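Local coordinates for gentamicin resistance protein (Enterococcus gallinarum, PDB 6CTZ), which probably transfers a phosphate from a guanine nucleotide to the 2''-hydroxyl of aminoglycoside antibiotics such as kanamycin, thereby conferring resistance, at residues Gly285-Leu288 with Leu289-Lys293; Gln155-Pro158 with Leu159-Glu162. The protein carries 2 engineered substitutions. All blocks are in the same frame, centred on the assembly; numbering follows the deposited sequence. Where two conformers were deposited one is given.

Overall arrangement
Contacts 1 and 2 illustrate how local backbone bonding changes between a helix and the turn packed against it. Contact 1 lies on helix 279-296, partly buried, with one edge at the kanamycin pocket; contact 2 is a surface turn joining helices 141-155 and 162-176. Regular i to i+4 bonds satisfy the peptides of the first, whereas i to i+3 bonds, which span one residue fewer, and a water serve the second. Their centres lie about 12 Å apart, and apolar side chains bridge them: Ile286 CD1 approaches Leu160 CD2 at 3.7 Å, and Leu289 CD1 lies 4.3 Å from Val156 CG1. Carboxylates mark the exposed face of contact 1, while aliphatic and aromatic groups dominate contact 2.

Contact 1: residues Gly285-Leu288 with Leu289-Lys293; sequences GIEL and LEEDK. Unlike the reference sequence in segment 285-288: Ile286 (reference Leu). With KAN (kanamycin a), chain E.
Leu289 N donates to Gly285 O at 3.0 Å, one of a run of i to i+4 bonds in the alpha-helix 279-296, which supplies part of the kanamycin pocket in this aminoglycoside kinase. Glu290 N then meets Ile286 O, and Glu291 N reaches Glu287 O at 2.9 Å. Asp292 N follows on Leu288 O, also at 2.9 Å and with an N-H...O angle of 152°, and Lys293 N continues the run on Leu289 O. These peptide donors and carbonyls are thus satisfied within the helix itself. The buried carboxylate of Asp292 leads away from this ladder, and its OD2 is hydrogen-bonded to Tyr167 OH and Thr263 OG1, tying helix 279-296 to helices 162-176 and 251-276. On the exposed side, Glu287 OE1 and Glu291 OE1 stand 4.4 Å apart, a proximity of like charges that probably costs some energy. Glu291 CG, anti to its own carbonyl carbon (chi1 -61°), lies back over the preceding turn, 3.1 Å from Glu287 O. Ile286, which replaces the leucine of the reference sequence, packs on Leu270. The antibiotic meets the forked end of Leu288, whose CD1 and CD2 straddle KAN O7 at 3.4 and 3.5 Å.

Contact 2: residues Gln155-Pro158 with Leu159-Glu162; sequences QVFP and LLDE
A short 3-10 turn in the connection between helices 141-155 and 162-176 brings Val156 and Phe157 against Leu159 and Leu160. Two i to i+3 bonds define it. Leu159 N donates to Val156 O at 2.9 Å, and Leu160 N to Phe157 O at 2.9 Å with a nearly straight N-H...O angle of 167°. Both donors stand above the plane of the carbonyl they address, the second by 51°, as the tight winding brings them over the C=O group. Phe157 O also accepts from a water, which gives its other hydrogen to Leu160 O at 2.9 Å and so spans the exit of the turn. The side chains meet at i to i+3 and i to i+4 spacings. Leu160 CG sits beside its backbone N (chi1 -41°), which brings CD1 against both Val156 CG1 and Phe157 CD1, 4.0 Å from each; it meets the aromatic ring at a slant. Leu159 instead sets CB and CG against Val156 O, with CG 3.5 Å from that oxygen. Beyond the turn, Val156 rests on Leu270 and Leu271 of helix 251-276, Phe157 on Arg165 and Thr169 of helix 162-176, Leu160 on Leu168 of the same helix, and Leu159 on Leu274 of helix 251-276 and Ile286 of helix 279-296.

Contact 1: residues Gly285-Leu288 with Leu289-Lys293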
# COMPACT_ATOMS: atom_id res chain seq x y z
N GLY A 285 14.88 -2.11 11.80
CA GLY A 285 14.13 -0.87 11.82
C GLY A 285 14.93 0.28 12.41
O GLY A 285 14.84 1.42 11.93
N ILE A 286 15.70 0.00 13.46
CA ILE A 286 16.59 1.02 14.02
C ILE A 286 17.57 1.50 12.96
O ILE A 286 17.83 2.71 12.82
CB ILE A 286 17.31 0.49 15.27
CG1 ILE A 286 16.31 0.16 16.39
CG2 ILE A 286 18.33 1.50 15.76
CD1 ILE A 286 15.78 1.37 17.13
N GLU A 287 18.11 0.57 12.18
CA GLU A 287 19.05 0.93 11.12
C GLU A 287 18.37 1.76 10.04
O GLU A 287 18.97 2.70 9.50
CB GLU A 287 19.66 -0.34 10.53
CG GLU A 287 20.95 -0.13 9.76
CD GLU A 287 21.65 -1.43 9.43
OE1 GLU A 287 22.65 -1.41 8.68
OE2 GLU A 287 21.20 -2.49 9.93
N LEU A 288 17.12 1.43 9.69
CA LEU A 288 16.40 2.21 8.69
C LEU A 288 16.16 3.64 9.17
O LEU A 288 16.18 4.58 8.36
CB LEU A 288 15.09 1.52 8.34
CG LEU A 288 15.26 0.23 7.55
CD1 LEU A 288 13.96 -0.57 7.51
CD2 LEU A 288 15.74 0.54 6.13
N LEU A 289 15.91 3.82 10.47
CA LEU A 289 15.75 5.17 11.01
C LEU A 289 17.04 5.96 10.89
O LEU A 289 17.03 7.14 10.51
CB LEU A 289 15.29 5.11 12.47
CG LEU A 289 13.84 4.70 12.75
CD1 LEU A 289 13.59 4.67 14.25
CD2 LEU A 289 12.88 5.66 12.05
N GLU A 290 18.18 5.33 11.23
CA GLU A 290 19.47 6.00 11.07
C GLU A 290 19.72 6.37 9.61
O GLU A 290 20.21 7.47 9.32
CB GLU A 290 20.59 5.10 11.60
CG GLU A 290 20.46 4.78 13.09
CD GLU A 290 21.57 3.87 13.59
OE1 GLU A 290 22.29 4.27 14.53
OE2 GLU A 290 21.73 2.76 13.04
N GLU A 291 19.36 5.48 8.68
CA GLU A 291 19.55 5.78 7.26
C GLU A 291 18.63 6.90 6.79
O GLU A 291 19.02 7.72 5.95
CB GLU A 291 19.33 4.52 6.43
CG GLU A 291 20.31 3.40 6.76
CD GLU A 291 20.15 2.19 5.86
OE1 GLU A 291 21.13 1.42 5.72
OE2 GLU A 291 19.05 2.01 5.29
N ASP A 292 17.40 6.96 7.32
CA ASP A 292 16.50 8.05 6.97
C ASP A 292 17.11 9.40 7.33
O ASP A 292 17.10 10.34 6.53
CB ASP A 292 15.16 7.86 7.69
CG ASP A 292 14.08 8.78 7.18
OD1 ASP A 292 13.55 8.52 6.09
OD2 ASP A 292 13.75 9.76 7.88
N LYS A 293 17.67 9.51 8.54
CA LYS A 293 18.32 10.75 8.95
C LYS A 293 19.52 11.07 8.08
O LYS A 293 19.70 12.21 7.64
CB LYS A 293 18.73 10.66 10.42
CG LYS A 293 19.50 11.87 10.93
CD LYS A 293 19.82 11.72 12.42
CE LYS A 293 20.50 12.96 12.98
NZ LYS A 293 21.88 13.16 12.43
C1 KAN E . 9.36 -1.44 4.75
C2 KAN E . 10.39 -0.43 5.25
C3 KAN E . 11.52 -0.33 4.25
C4 KAN E . 12.13 -1.71 4.11
C5 KAN E . 11.08 -2.73 3.65
C6 KAN E . 11.65 -4.14 3.59
C7 KAN E . 4.99 -1.23 1.76
C8 KAN E . 5.12 -1.91 3.12
C9 KAN E . 6.37 -1.40 3.85
C10 KAN E . 7.63 -1.59 3.01
C11 KAN E . 7.46 -0.96 1.63
C12 KAN E . 6.22 -1.50 0.92
C13 KAN E . 3.57 -2.46 4.91
C14 KAN E . 2.05 -2.59 5.01
C15 KAN E . 1.46 -1.20 5.27
C16 KAN E . 2.08 -0.59 6.51
C17 KAN E . 3.60 -0.59 6.38
C18 KAN E . 4.22 -0.11 7.68
N1 KAN E . 10.59 -5.05 3.20
N2 KAN E . 8.63 -1.19 0.79
N3 KAN E . 3.78 -1.71 1.09
N4 KAN E . 0.01 -1.24 5.41
O5 KAN E . 9.92 -2.73 4.48
O6 KAN E . 9.75 0.84 5.40
O7 KAN E . 12.52 0.60 4.70
O8 KAN E . 13.19 -1.66 3.15
O9 KAN E . 8.74 -0.90 3.58
O10 KAN E . 6.53 -2.13 5.08
O11 KAN E . 3.92 -1.58 3.84
O12 KAN E . 4.06 -1.91 6.13
O13 KAN E . 1.58 -3.18 3.80
O14 KAN E . 1.66 0.76 6.72
O15 KAN E . 5.64 -0.10 7.55

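Contact 2: residues Gln155-Pro158 with Leu159-Glu162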
# COMPACT_ATOMS: atom_id res chain seq x y z
N GLN A 155 7.58 3.84 23.04
CA GLN A 155 8.13 2.55 22.67
C GLN A 155 9.44 2.63 21.90
O GLN A 155 10.22 1.67 21.93
CB GLN A 155 7.12 1.77 21.82
CG GLN A 155 5.73 1.72 22.41
CD GLN A 155 4.78 0.92 21.56
OE1 GLN A 155 5.08 -0.22 21.19
NE2 GLN A 155 3.63 1.50 21.24
N VAL A 156 9.71 3.73 21.22
CA VAL A 156 10.84 3.83 20.30
C VAL A 156 11.97 4.67 20.88
O VAL A 156 13.13 4.28 20.81
CB VAL A 156 10.39 4.34 18.92
CG1 VAL A 156 11.60 4.66 18.05
CG2 VAL A 156 9.48 3.31 18.24
N PHE A 157 11.63 5.83 21.44
CA PHE A 157 12.67 6.71 21.98
C PHE A 157 13.69 6.03 22.90
O PHE A 157 14.85 6.24 22.74
CB PHE A 157 12.10 7.96 22.63
CG PHE A 157 11.60 8.99 21.66
CD1 PHE A 157 11.66 8.80 20.32
CD2 PHE A 157 11.02 10.13 22.13
CE1 PHE A 157 11.20 9.76 19.45
CE2 PHE A 157 10.55 11.09 21.28
CZ PHE A 157 10.64 10.90 19.94
N PRO A 158 13.26 5.16 23.83
CA PRO A 158 14.26 4.51 24.70
C PRO A 158 15.34 3.77 23.94
O PRO A 158 16.46 3.63 24.45
CB PRO A 158 13.41 3.55 25.54
CG PRO A 158 12.08 4.21 25.62
CD PRO A 158 11.88 4.85 24.27
N LEU A 159 15.05 3.30 22.73
CA LEU A 159 16.01 2.52 21.96
C LEU A 159 17.00 3.39 21.20
O LEU A 159 17.93 2.85 20.59
CB LEU A 159 15.28 1.62 20.96
CG LEU A 159 14.00 0.90 21.41
CD1 LEU A 159 13.46 0.02 20.29
CD2 LEU A 159 14.21 0.09 22.67
N LEU A 160 16.79 4.69 21.15
CA LEU A 160 17.60 5.55 20.33
C LEU A 160 18.69 6.37 21.00
O LEU A 160 18.54 6.75 22.11
CB LEU A 160 16.73 6.55 19.53
CG LEU A 160 15.42 6.06 18.91
CD1 LEU A 160 14.72 7.21 18.23
CD2 LEU A 160 15.75 5.02 17.89
N ASP A 161 19.71 6.62 20.24
CA ASP A 161 20.61 7.69 20.62
C ASP A 161 19.81 8.98 20.67
O ASP A 161 18.91 9.21 19.85
CB ASP A 161 21.75 7.82 19.62
CG ASP A 161 22.68 6.63 19.65
OD1 ASP A 161 22.88 6.06 20.75
OD2 ASP A 161 23.22 6.27 18.59
N GLU A 162 20.10 9.82 21.66
CA GLU A 162 19.35 11.06 21.80
C GLU A 162 19.41 11.92 20.54
O GLU A 162 18.46 12.67 20.26
CB GLU A 162 19.80 11.83 23.04
CG GLU A 162 19.37 11.11 24.30
CD GLU A 162 19.95 11.66 25.58
OE1 GLU A 162 20.73 12.64 25.53
OE2 GLU A 162 19.63 11.08 26.64
O HOH W 1 16.40 8.68 22.73